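Side-chain contacts in chintase (Rhizomucor miehei, PDB 5YUQ), which hydrolyses chitin as a family 18 chitinase, probably through a tunnel-shaped active site: residues A126-L131 with L145-P150; A134-L139 with T172-Y177; P153-D156 with Q160-T163; D213-W218 with V336-K341. All blocks are in the same frame, centred on the assembly; numbering follows the deposited sequence. Where two conformers were deposited one is given.

Contact 1: A126-L131 with L145-P150; sequences ANYLKL and LTTAVP
Tyr128 and Thr147 meet between the helical layer and the strand wall of the TIM barrel, within the beta-alpha-beta unit made by strand 101-105, helix 124-139 and strand 144-149. The meeting is small and buried. Tyr128 points from the helix toward the strand, with CG anti to the backbone N (chi1 -153°), which carries the ring across to the barrel wall. Its phenol end comes obliquely to the hydroxyl of Thr147. Tyr128 OH lies 3.2 Å from Thr147 OG1, and the ring carbon Tyr128 CZ is 3.8 Å from the same oxygen. The main polar partner of Thr147 OG1 is Leu104 O on the adjacent strand.

A water links the two segments. It sits at the edge of the Tyr128 ring, in the ring plane, 2.7 Å from Tyr128 OH. It donates to Ala148 O at 2.8 Å, so the phenol reaches the strand backbone one residue beyond Thr147. Tyr128 OH also hydrogen-bonds Trp106 N. The buried phenol oxygen is therefore held from the backbone after strand 101-105 as well as through the water, which should limit the freedom of the ring.

The ring has aromatic neighbours: it meets Trp106 edge-to-face and Phe154 with the planes about 60° apart. Phe132 on the same helix touches both Tyr128 and Thr147. Farther along the helix, Leu131 packs on Phe83, Phe86 and Val87 of helix 80-97. On its other flank, strand 144-149 pairs in parallel with strand 175-178, where Thr147 touches Phe176.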
loop_
_atom_site.group_PDB
_atom_site.type_symbol
_atom_site.label_atom_id
_atom_site.label_comp_id
_atom_site.label_asym_id
_atom_site.label_seq_id
_atom_site.Cartn_x
_atom_site.Cartn_y
_atom_site.Cartn_z
ATOM N N ALA A 126 -7.833 -17.686 -7.981
ATOM C CA ALA A 126 -8.821 -18.631 -7.462
ATOM C C ALA A 126 -8.334 -19.234 -6.141
ATOM O O ALA A 126 -9.118 -19.442 -5.210
ATOM C CB ALA A 126 -9.089 -19.732 -8.484
ATOM N N ASN A 127 -7.037 -19.523 -6.075
ATOM C CA ASN A 127 -6.456 -20.136 -4.886
ATOM C C ASN A 127 -6.413 -19.164 -3.719
ATOM O O ASN A 127 -6.544 -19.563 -2.562
ATOM C CB ASN A 127 -5.046 -20.662 -5.184
ATOM C CG ASN A 127 -5.059 -21.890 -6.076
ATOM O OD1 ASN A 127 -6.092 -22.551 -6.236
ATOM N ND2 ASN A 127 -3.909 -22.210 -6.647
ATOM N N TYR A 128 -6.223 -17.886 -4.032
ATOM C CA TYR A 128 -6.258 -16.830 -3.025
ATOM C C TYR A 128 -7.630 -16.799 -2.380
ATOM O O TYR A 128 -7.758 -16.719 -1.161
ATOM C CB TYR A 128 -6.006 -15.486 -3.700
ATOM C CG TYR A 128 -5.388 -14.384 -2.874
ATOM C CD1 TYR A 128 -4.960 -14.581 -1.565
ATOM C CD2 TYR A 128 -5.225 -13.128 -3.432
ATOM C CE1 TYR A 128 -4.362 -13.528 -0.842
ATOM C CE2 TYR A 128 -4.636 -12.082 -2.728
ATOM C CZ TYR A 128 -4.222 -12.287 -1.435
ATOM O OH TYR A 128 -3.640 -11.236 -0.769
ATOM N N LEU A 129 -8.673 -16.870 -3.204
ATOM C CA LEU A 129 -10.030 -16.913 -2.670
ATOM C C LEU A 129 -10.247 -18.175 -1.845
ATOM O O LEU A 129 -10.857 -18.120 -0.775
ATOM C CB LEU A 129 -11.069 -16.809 -3.792
ATOM C CG LEU A 129 -12.529 -16.844 -3.322
ATOM C CD1 LEU A 129 -12.756 -15.790 -2.244
ATOM C CD2 LEU A 129 -13.448 -16.609 -4.499
ATOM N N LYS A 130 -9.724 -19.302 -2.325
ATOM C CA LYS A 130 -9.821 -20.544 -1.567
ATOM C C LYS A 130 -9.201 -20.362 -0.187
ATOM O O LYS A 130 -9.737 -20.839 0.809
ATOM C CB LYS A 130 -9.131 -21.689 -2.301
ATOM C CG LYS A 130 -9.715 -23.035 -1.943
ATOM C CD LYS A 130 -9.140 -24.150 -2.800
ATOM C CE LYS A 130 -9.853 -25.470 -2.497
ATOM N NZ LYS A 130 -9.089 -26.678 -2.942
ATOM N N LEU A 131 -8.079 -19.662 -0.138
ATOM C CA LEU A 131 -7.432 -19.368 1.133
ATOM C C LEU A 131 -8.332 -18.555 2.054
ATOM O O LEU A 131 -8.468 -18.879 3.231
ATOM C CB LEU A 131 -6.112 -18.638 0.895
ATOM C CG LEU A 131 -5.387 -18.124 2.140
ATOM C CD1 LEU A 131 -5.074 -19.269 3.082
ATOM C CD2 LEU A 131 -4.116 -17.422 1.702
ATOM N N LEU A 145 -11.140 -10.204 7.863
ATOM C CA LEU A 145 -10.311 -10.704 6.773
ATOM C C LEU A 145 -10.263 -9.646 5.694
ATOM O O LEU A 145 -11.282 -9.268 5.120
ATOM C CB LEU A 145 -10.852 -12.017 6.214
ATOM C CG LEU A 145 -10.869 -13.201 7.181
ATOM C CD1 LEU A 145 -11.516 -14.423 6.538
ATOM C CD2 LEU A 145 -9.463 -13.527 7.646
ATOM N N THR A 146 -9.070 -9.134 5.446
ATOM C CA THR A 146 -8.906 -8.114 4.428
ATOM C C THR A 146 -7.740 -8.474 3.537
ATOM O O THR A 146 -6.956 -9.382 3.837
ATOM C CB THR A 146 -8.662 -6.707 5.022
ATOM O OG1 THR A 146 -7.461 -6.711 5.809
ATOM C CG2 THR A 146 -9.837 -6.283 5.889
ATOM N N THR A 147 -7.642 -7.763 2.428
ATOM C CA THR A 147 -6.536 -7.965 1.507
ATOM C C THR A 147 -6.082 -6.610 0.998
ATOM O O THR A 147 -6.908 -5.729 0.754
ATOM C CB THR A 147 -6.926 -8.917 0.340
ATOM O OG1 THR A 147 -5.855 -8.979 -0.604
ATOM C CG2 THR A 147 -8.171 -8.424 -0.362
ATOM N N ALA A 148 -4.769 -6.420 0.903
ATOM C CA ALA A 148 -4.219 -5.227 0.276
ATOM C C ALA A 148 -4.036 -5.549 -1.194
ATOM O O ALA A 148 -3.408 -6.549 -1.545
ATOM C CB ALA A 148 -2.893 -4.848 0.908
ATOM N N VAL A 149 -4.584 -4.699 -2.055
ATOM C CA VAL A 149 -4.721 -5.030 -3.472
ATOM C C VAL A 149 -4.118 -3.970 -4.388
ATOM O O VAL A 149 -3.997 -2.806 -4.009
ATOM C CB VAL A 149 -6.208 -5.217 -3.824
ATOM C CG1 VAL A 149 -6.861 -6.218 -2.888
ATOM C CG2 VAL A 149 -6.944 -3.894 -3.758
ATOM N N PRO A 150 -3.727 -4.371 -5.610
ATOM C CA PRO A 150 -3.218 -3.412 -6.592
ATOM C C PRO A 150 -4.334 -2.548 -7.174
ATOM O O PRO A 150 -5.496 -2.696 -6.799
ATOM C CB PRO A 150 -2.603 -4.310 -7.678
ATOM C CG PRO A 150 -3.366 -5.605 -7.562
ATOM C CD PRO A 150 -3.656 -5.762 -6.090
HETATM O O HOH W 1 -3.138 -9.184 -2.412
#

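Contact 2: A134-L139 with T172-Y177; sequences ALREKL and TVDAFY
Arg136 lays the start of its side chain against Thr172, with Arg136 CB 4.1 Å from Thr172 CG2. Beyond this apolar touch the chain carries its charge to two acceptors. It bends at both chi2 (64°) and chi3. These bends fold the guanidinium back beside the segment 172-177.

Arg136 NH2 donates to Thr172 O at 2.9 Å, with an N-H...O angle of 160°. The donor lies nearly along the C=O axis, and the carbonyl oxygen is in the guanidinium plane. Arg136 NE adds a weak bond to the same oxygen at 3.3 Å. The pair of bonds makes a fork on one backbone carbonyl.

Arg136 NH2 also forms a salt bridge with Asp174 OD2, 2.9 Å away. Here the carboxylate is met from above its plane, and the two flat groups are turned 64° apart. It is thus a one-nitrogen grip and not a flat two-pronged pair. Asp174 OD2 has a second donor, Leu145 N. Arg136 NH1 bonds Gly140 O and Thr143 O, so backbone carbonyls from two places and one carboxylate fix the rotation of the guanidinium.

The contact lies at the end of the barrel where strands 144-149 and 175-178 begin. It ties the last turns of helix 124-139 to the connection that runs from helix 168-172 into strand 175-178. Leu145 of strand 144-149 packs on Arg136, while Ala134 and Lys138 touch helix 80-97.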
loop_
_atom_site.group_PDB
_atom_site.type_symbol
_atom_site.label_atom_id
_atom_site.label_comp_id
_atom_site.label_asym_id
_atom_site.label_seq_id
_atom_site.Cartn_x
_atom_site.Cartn_y
_atom_site.Cartn_z
ATOM N N ALA A 134 -11.087 -20.740 3.406
ATOM C CA ALA A 134 -10.590 -21.628 4.450
ATOM C C ALA A 134 -10.401 -20.872 5.763
ATOM O O ALA A 134 -10.747 -21.373 6.832
ATOM C CB ALA A 134 -9.291 -22.269 4.020
ATOM N N LEU A 135 -9.848 -19.663 5.684
ATOM C CA LEU A 135 -9.669 -18.857 6.889
ATOM C C LEU A 135 -11.007 -18.466 7.491
ATOM O O LEU A 135 -11.178 -18.505 8.708
ATOM C CB LEU A 135 -8.839 -17.605 6.600
ATOM C CG LEU A 135 -7.401 -17.875 6.165
ATOM C CD1 LEU A 135 -6.764 -16.611 5.652
ATOM C CD2 LEU A 135 -6.611 -18.424 7.332
ATOM N N ARG A 136 -11.965 -18.100 6.646
ATOM C CA ARG A 136 -13.286 -17.721 7.141
ATOM C C ARG A 136 -13.954 -18.894 7.848
ATOM O O ARG A 136 -14.556 -18.729 8.908
ATOM C CB ARG A 136 -14.177 -17.229 5.994
ATOM C CG ARG A 136 -15.607 -16.905 6.433
ATOM C CD ARG A 136 -15.629 -15.748 7.417
ATOM N NE ARG A 136 -15.299 -14.488 6.750
ATOM C CZ ARG A 136 -14.827 -13.408 7.361
ATOM N NH1 ARG A 136 -14.593 -13.419 8.667
ATOM N NH2 ARG A 136 -14.576 -12.318 6.659
ATOM N N GLU A 137 -13.834 -20.083 7.266
ATOM C CA GLU A 137 -14.449 -21.265 7.860
ATOM C C GLU A 137 -13.802 -21.591 9.203
ATOM O O GLU A 137 -14.489 -21.941 10.159
ATOM C CB GLU A 137 -14.362 -22.463 6.906
ATOM C CG GLU A 137 -15.224 -23.654 7.319
ATOM C CD GLU A 137 -14.571 -24.500 8.391
ATOM O OE1 GLU A 137 -13.329 -24.612 8.368
ATOM O OE2 GLU A 137 -15.292 -25.042 9.258
ATOM N N LYS A 138 -12.482 -21.472 9.284
ATOM C CA LYS A 138 -11.787 -21.840 10.517
ATOM C C LYS A 138 -11.828 -20.785 11.615
ATOM O O LYS A 138 -11.837 -21.129 12.795
ATOM C CB LYS A 138 -10.348 -22.281 10.225
ATOM C CG LYS A 138 -10.264 -23.766 9.909
ATOM C CD LYS A 138 -9.087 -24.124 9.043
ATOM C CE LYS A 138 -9.260 -25.532 8.488
ATOM N NZ LYS A 138 -9.611 -26.492 9.565
ATOM N N LEU A 139 -11.863 -19.511 11.229
ATOM C CA LEU A 139 -11.803 -18.422 12.204
ATOM C C LEU A 139 -13.164 -17.806 12.525
ATOM O O LEU A 139 -13.324 -17.173 13.569
ATOM C CB LEU A 139 -10.831 -17.335 11.732
ATOM C CG LEU A 139 -9.384 -17.791 11.555
ATOM C CD1 LEU A 139 -8.579 -16.747 10.798
ATOM C CD2 LEU A 139 -8.745 -18.072 12.910
ATOM N N THR A 172 -16.924 -13.117 1.062
ATOM C CA THR A 172 -16.012 -13.785 1.988
ATOM C C THR A 172 -15.082 -12.797 2.659
ATOM O O THR A 172 -14.824 -12.893 3.856
ATOM C CB THR A 172 -15.148 -14.836 1.262
ATOM O OG1 THR A 172 -16.004 -15.776 0.599
ATOM C CG2 THR A 172 -14.261 -15.587 2.250
ATOM N N VAL A 173 -14.586 -11.847 1.877
ATOM C CA VAL A 173 -13.579 -10.905 2.350
ATOM C C VAL A 173 -14.240 -9.623 2.831
ATOM O O VAL A 173 -15.106 -9.069 2.149
ATOM C CB VAL A 173 -12.557 -10.597 1.225
ATOM C CG1 VAL A 173 -11.577 -9.491 1.655
ATOM C CG2 VAL A 173 -11.810 -11.866 0.838
ATOM N N ASP A 174 -13.843 -9.148 4.007
ATOM C CA ASP A 174 -14.489 -7.975 4.569
ATOM C C ASP A 174 -14.157 -6.688 3.824
ATOM O O ASP A 174 -15.037 -5.865 3.586
ATOM C CB ASP A 174 -14.140 -7.835 6.056
ATOM C CG ASP A 174 -14.677 -8.980 6.867
ATOM O OD1 ASP A 174 -15.908 -9.213 6.812
ATOM O OD2 ASP A 174 -13.876 -9.687 7.510
ATOM N N ALA A 175 -12.894 -6.512 3.452
ATOM C CA ALA A 175 -12.486 -5.265 2.815
ATOM C C ALA A 175 -11.265 -5.444 1.957
ATOM O O ALA A 175 -10.426 -6.314 2.220
ATOM C CB ALA A 175 -12.230 -4.171 3.863
ATOM N N PHE A 176 -11.174 -4.593 0.943
ATOM C CA PHE A 176 -10.107 -4.648 -0.038
ATOM C C PHE A 176 -9.399 -3.309 0.030
ATOM O O PHE A 176 -9.983 -2.263 -0.296
ATOM C CB PHE A 176 -10.698 -4.863 -1.433
ATOM C CG PHE A 176 -11.432 -6.177 -1.590
ATOM C CD1 PHE A 176 -12.687 -6.361 -1.022
ATOM C CD2 PHE A 176 -10.870 -7.222 -2.306
ATOM C CE1 PHE A 176 -13.361 -7.566 -1.152
ATOM C CE2 PHE A 176 -11.538 -8.434 -2.457
ATOM C CZ PHE A 176 -12.790 -8.612 -1.879
ATOM N N TYR A 177 -8.150 -3.326 0.482
ATOM C CA TYR A 177 -7.399 -2.092 0.702
ATOM C C TYR A 177 -6.605 -1.756 -0.551
ATOM O O TYR A 177 -5.587 -2.384 -0.816
ATOM C CB TYR A 177 -6.418 -2.264 1.867
ATOM C CG TYR A 177 -7.024 -2.460 3.250
ATOM C CD1 TYR A 177 -8.399 -2.551 3.442
ATOM C CD2 TYR A 177 -6.204 -2.550 4.364
ATOM C CE1 TYR A 177 -8.936 -2.732 4.713
ATOM C CE2 TYR A 177 -6.728 -2.726 5.637
ATOM C CZ TYR A 177 -8.089 -2.808 5.803
ATOM O OH TYR A 177 -8.602 -2.984 7.065
#

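Contact 3: P153-D156 with Q160-T163; sequences PFND and QPST
Asn155 and Pro161 form a single antiparallel beta bridge, a non-hydrogen-bonded pair, within the long loop that follows strand 144-149 of the TIM barrel. Backbone bonds flank the pair. Asp156 N donates to Gln160 O at 2.8 Å, and Ser162 N donates to Phe154 O at 3.0 Å. Phe154 O takes a further bond from Ser162 OG at 2.7 Å in one of two modelled conformers. Where that conformer is occupied, both backbone and hydroxyl of one serine grip the same carbonyl. Between the two segments, Asn155 CA makes a CA-H...O contact with Gln160 O.

Asp156 closes the turn with its side chain. CG sits between the backbone N and the carbonyl carbon (chi1 64°), which brings OD1 over to Gln160 N at 3.0 Å. The donor comes from above the carboxylate plane. Asp156 OD1 also accepts from Asn158 N, as in an Asx turn, so one oxygen organises the residues of the bend.

Farther out, Asn110 bonds Asn155 ND2 through its backbone O and Asp156 O through its side-chain ND2. Pro153 packs on Ala217 and Trp218 of helix 211-220, and the Phe154 ring meets Trp169. The carboxylate also reaches across through water: one molecule donates to Asp156 OD2 at 2.7 Å and to Pro161 O at 2.8 Å.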
loop_
_atom_site.group_PDB
_atom_site.type_symbol
_atom_site.label_atom_id
_atom_site.label_comp_id
_atom_site.label_asym_id
_atom_site.label_seq_id
_atom_site.Cartn_x
_atom_site.Cartn_y
_atom_site.Cartn_z
ATOM N N PRO A 153 -8.172 -5.077 -10.533
ATOM C CA PRO A 153 -8.507 -6.392 -9.983
ATOM C C PRO A 153 -7.486 -7.496 -10.212
ATOM O O PRO A 153 -6.825 -7.478 -11.213
ATOM C CB PRO A 153 -9.861 -6.733 -10.655
ATOM C CG PRO A 153 -10.467 -5.451 -10.931
ATOM C CD PRO A 153 -9.307 -4.430 -11.151
ATOM N N PHE A 154 -7.426 -8.460 -9.312
ATOM C CA PHE A 154 -6.456 -9.552 -9.386
ATOM C C PHE A 154 -6.388 -10.199 -10.763
ATOM O O PHE A 154 -7.413 -10.369 -11.435
ATOM C CB PHE A 154 -6.826 -10.640 -8.388
ATOM C CG PHE A 154 -6.790 -10.199 -6.955
ATOM C CD1 PHE A 154 -5.666 -9.574 -6.431
ATOM C CD2 PHE A 154 -7.881 -10.432 -6.126
ATOM C CE1 PHE A 154 -5.642 -9.181 -5.092
ATOM C CE2 PHE A 154 -7.860 -10.052 -4.798
ATOM C CZ PHE A 154 -6.741 -9.434 -4.281
ATOM N N ASN A 155 -5.177 -10.570 -11.162
ATOM C CA ASN A 155 -4.951 -11.202 -12.461
ATOM C C ASN A 155 -5.649 -12.535 -12.633
ATOM O O ASN A 155 -5.684 -13.365 -11.724
ATOM C CB ASN A 155 -3.459 -11.415 -12.701
ATOM C CG ASN A 155 -2.730 -10.138 -13.025
ATOM O OD1 ASN A 155 -3.344 -9.086 -13.231
ATOM N ND2 ASN A 155 -1.406 -10.219 -13.093
ATOM N N ASP A 156 -6.173 -12.752 -13.834
ATOM C CA ASP A 156 -6.777 -14.033 -14.154
ATOM C C ASP A 156 -5.717 -15.027 -14.618
ATOM O O ASP A 156 -4.513 -14.803 -14.433
ATOM C CB ASP A 156 -7.905 -13.876 -15.181
ATOM C CG ASP A 156 -7.424 -13.371 -16.527
ATOM O OD1 ASP A 156 -6.215 -13.441 -16.834
ATOM O OD2 ASP A 156 -8.286 -12.909 -17.305
ATOM N N GLN A 160 -4.152 -11.203 -16.851
ATOM C CA GLN A 160 -4.854 -10.039 -17.177
ATOM C C GLN A 160 -5.764 -9.633 -16.001
ATOM O O GLN A 160 -6.365 -10.504 -15.434
ATOM C CB GLN A 160 -5.733 -10.203 -18.354
ATOM C CG GLN A 160 -4.987 -10.665 -19.597
ATOM C CD GLN A 160 -3.886 -9.685 -20.051
ATOM O OE1 GLN A 160 -2.795 -10.071 -20.292
ATOM N NE2 GLN A 160 -4.225 -8.467 -20.152
ATOM N N PRO A 161 -5.862 -8.338 -15.680
ATOM C CA PRO A 161 -6.762 -7.999 -14.568
ATOM C C PRO A 161 -8.176 -8.513 -14.821
ATOM O O PRO A 161 -8.715 -8.357 -15.927
ATOM C CB PRO A 161 -6.775 -6.473 -14.585
ATOM C CG PRO A 161 -5.419 -6.111 -15.141
ATOM C CD PRO A 161 -5.140 -7.159 -16.193
ATOM N N SER A 162 -8.765 -9.127 -13.802
ATOM C CA SER A 162 -10.110 -9.664 -13.911
ATOM C C SER A 162 -11.124 -8.550 -14.190
ATOM O O SER A 162 -11.027 -7.455 -13.634
ATOM C CB SER A 162 -10.457 -10.424 -12.631
ATOM O OG SER A 162 -9.594 -11.544 -12.457
ATOM N N THR A 163 -12.079 -8.823 -15.077
ATOM C CA THR A 163 -13.126 -7.852 -15.382
ATOM C C THR A 163 -14.412 -8.262 -14.681
ATOM O O THR A 163 -15.372 -7.500 -14.621
ATOM C CB THR A 163 -13.368 -7.722 -16.900
ATOM O OG1 THR A 163 -13.723 -8.994 -17.437
ATOM C CG2 THR A 163 -12.113 -7.211 -17.600
HETATM O O HOH W 2 -9.555 -10.517 -17.528
#

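Contact 4: D213-W218 with V336-K341; sequences DAVKAW and VDYAKK
Tyr338 reaches from helix 329-341 to Val215 on helix 211-220, joining two helices of the outer layer of the TIM barrel. The close part is this buried pair. The side chains come from opposite directions, and the phenol oxygen leads. Tyr338 OH is 3.7 Å from Val215 CB and 3.8 Å from Val215 CG1. The other methyl, Val215 CG2, lies at the edge of the ring, near its plane, 4.1 Å from Tyr338 CE2. The valine thus meets the end and rim of the ring and does not stack on its face. A chi1 of 175° turns the Tyr338 ring away from its own backbone N. This lets it span the distance between helices whose nearest CA atoms, those of Val215 and Ala339, are 9.2 Å apart.

The contact is looser at Lys216, which is exposed. Its chain bends at chi2 and chi4 and passes obliquely by the phenol. Its terminal amine makes a weak bond to Asn212 OD1. The same Asn212 OD1 hydrogen-bonds Tyr338 OH, so the polar end of the tyrosine is tied to helix 211-220 one turn before Lys216.

Val215 and Ala214 pack inward on Ile178 of strand 175-178. Tyr338 also touches Tyr198 of a loop. On the exposed flank the Lys216 contribution comes down to one methylene: Lys216 CE is 3.9 Å from Tyr338 OH.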
loop_
_atom_site.group_PDB
_atom_site.type_symbol
_atom_site.label_atom_id
_atom_site.label_comp_id
_atom_site.label_asym_id
_atom_site.label_seq_id
_atom_site.Cartn_x
_atom_site.Cartn_y
_atom_site.Cartn_z
ATOM N N ASP A 213 -9.461 5.743 -10.737
ATOM C CA ASP A 213 -9.517 4.677 -11.736
ATOM C C ASP A 213 -9.512 3.305 -11.077
ATOM O O ASP A 213 -10.216 2.389 -11.509
ATOM C CB ASP A 213 -8.349 4.799 -12.719
ATOM C CG ASP A 213 -8.472 6.011 -13.614
ATOM O OD1 ASP A 213 -9.275 5.968 -14.568
ATOM O OD2 ASP A 213 -7.762 7.005 -13.371
ATOM N N ALA A 214 -8.730 3.173 -10.012
ATOM C CA ALA A 214 -8.658 1.911 -9.284
ATOM C C ALA A 214 -10.000 1.569 -8.635
ATOM O O ALA A 214 -10.483 0.437 -8.743
ATOM C CB ALA A 214 -7.554 1.976 -8.225
ATOM N N VAL A 215 -10.591 2.542 -7.951
ATOM C CA VAL A 215 -11.881 2.338 -7.309
ATOM C C VAL A 215 -12.910 1.948 -8.353
ATOM O O VAL A 215 -13.660 0.987 -8.162
ATOM C CB VAL A 215 -12.319 3.605 -6.544
ATOM C CG1 VAL A 215 -13.804 3.572 -6.236
ATOM C CG2 VAL A 215 -11.506 3.744 -5.270
ATOM N N LYS A 216 -12.923 2.658 -9.476
ATOM C CA LYS A 216 -13.893 2.351 -10.527
ATOM C C LYS A 216 -13.665 0.957 -11.088
ATOM O O LYS A 216 -14.624 0.235 -11.357
ATOM C CB LYS A 216 -13.854 3.378 -11.659
ATOM C CG LYS A 216 -14.253 4.785 -11.250
ATOM C CD LYS A 216 -15.575 4.815 -10.525
ATOM C CE LYS A 216 -15.936 6.234 -10.105
ATOM N NZ LYS A 216 -15.776 7.184 -11.240
ATOM N N ALA A 217 -12.404 0.571 -11.255
ATOM C CA ALA A 217 -12.095 -0.746 -11.802
ATOM C C ALA A 217 -12.539 -1.861 -10.864
ATOM O O ALA A 217 -13.093 -2.867 -11.305
ATOM C CB ALA A 217 -10.610 -0.871 -12.109
ATOM N N TRP A 218 -12.321 -1.673 -9.562
ATOM C CA TRP A 218 -12.686 -2.690 -8.576
ATOM C C TRP A 218 -14.218 -2.799 -8.410
ATOM O O TRP A 218 -14.734 -3.886 -8.236
ATOM C CB TRP A 218 -11.952 -2.570 -7.262
ATOM C CG TRP A 218 -10.561 -3.059 -7.264
ATOM C CD1 TRP A 218 -9.404 -2.311 -7.559
ATOM C CD2 TRP A 218 -10.086 -4.352 -6.895
ATOM N NE1 TRP A 218 -8.310 -3.074 -7.383
ATOM C CE2 TRP A 218 -8.683 -4.337 -6.995
ATOM C CE3 TRP A 218 -10.700 -5.535 -6.517
ATOM C CZ2 TRP A 218 -7.930 -5.419 -6.713
ATOM C CZ3 TRP A 218 -9.970 -6.576 -6.238
ATOM C CH2 TRP A 218 -8.570 -6.540 -6.316
ATOM N N VAL A 336 -9.850 11.894 0.981
ATOM C CA VAL A 336 -10.917 11.564 1.925
ATOM C C VAL A 336 -12.267 12.021 1.390
ATOM O O VAL A 336 -13.247 11.273 1.457
ATOM C CB VAL A 336 -10.657 12.182 3.310
ATOM C CG1 VAL A 336 -11.904 12.094 4.186
ATOM C CG2 VAL A 336 -9.481 11.487 3.981
ATOM N N ASP A 337 -12.310 13.233 0.836
ATOM C CA ASP A 337 -13.542 13.763 0.256
ATOM C C ASP A 337 -14.037 12.829 -0.846
ATOM O O ASP A 337 -15.230 12.526 -0.939
ATOM C CB ASP A 337 -13.323 15.173 -0.319
ATOM C CG ASP A 337 -12.975 16.211 0.744
ATOM O OD1 ASP A 337 -13.305 16.024 1.932
ATOM O OD2 ASP A 337 -12.362 17.236 0.371
ATOM N N TYR A 338 -13.107 12.370 -1.676
ATOM C CA TYR A 338 -13.429 11.425 -2.729
ATOM C C TYR A 338 -13.977 10.114 -2.164
ATOM O O TYR A 338 -14.983 9.582 -2.646
ATOM C CB TYR A 338 -12.190 11.141 -3.584
ATOM C CG TYR A 338 -12.452 10.075 -4.615
ATOM C CD1 TYR A 338 -12.997 10.396 -5.848
ATOM C CD2 TYR A 338 -12.171 8.737 -4.351
ATOM C CE1 TYR A 338 -13.259 9.409 -6.803
ATOM C CE2 TYR A 338 -12.424 7.753 -5.291
ATOM C CZ TYR A 338 -12.966 8.094 -6.510
ATOM O OH TYR A 338 -13.222 7.108 -7.431
ATOM N N ALA A 339 -13.301 9.583 -1.153
ATOM C CA ALA A 339 -13.702 8.316 -0.565
ATOM C C ALA A 339 -15.112 8.408 0.015
ATOM O O ALA A 339 -15.913 7.484 -0.141
ATOM C CB ALA A 339 -12.714 7.888 0.504
ATOM N N LYS A 340 -15.416 9.522 0.672
ATOM C CA LYS A 340 -16.748 9.704 1.246
ATOM C C LYS A 340 -17.822 9.827 0.163
ATOM O O LYS A 340 -18.911 9.258 0.293
ATOM C CB LYS A 340 -16.758 10.904 2.202
ATOM C CG LYS A 340 -15.865 10.704 3.418
ATOM C CD LYS A 340 -15.764 11.970 4.266
ATOM C CE LYS A 340 -17.098 12.342 4.892
ATOM N NZ LYS A 340 -17.425 11.478 6.055
ATOM N N LYS A 341 -17.509 10.552 -0.908
ATOM C CA LYS A 341 -18.441 10.737 -2.019
ATOM C C LYS A 341 -18.754 9.421 -2.725
ATOM O O LYS A 341 -19.887 9.185 -3.158
ATOM C CB LYS A 341 -17.871 11.741 -3.029
ATOM C CG LYS A 341 -18.738 11.945 -4.257
ATOM C CD LYS A 341 -18.368 13.226 -5.000
ATOM C CE LYS A 341 -19.055 13.292 -6.361
ATOM N NZ LYS A 341 -18.731 12.102 -7.201
#

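How the contacts relate
All four contacts belong to one family 18 TIM barrel. Contacts 1 and 2 lie closest, with centres about 8 Å apart. Both use helix 124-139, and their strands 144-149 and 175-178 are parallel neighbours. Contact 3 follows contact 1 in the chain and is nested in the loop that contact 2 closes. Contact 4 comes last and joins the helices preceding strands 228-240 and 346-350; its centre is about 19 to 22 Å from the others. Trp218 of segment 213-218 touches segments of all three, bonding Pro150 O and packing on Pro153 and Phe176. Together the contacts join strands, outer helices and a long loop of the barrel.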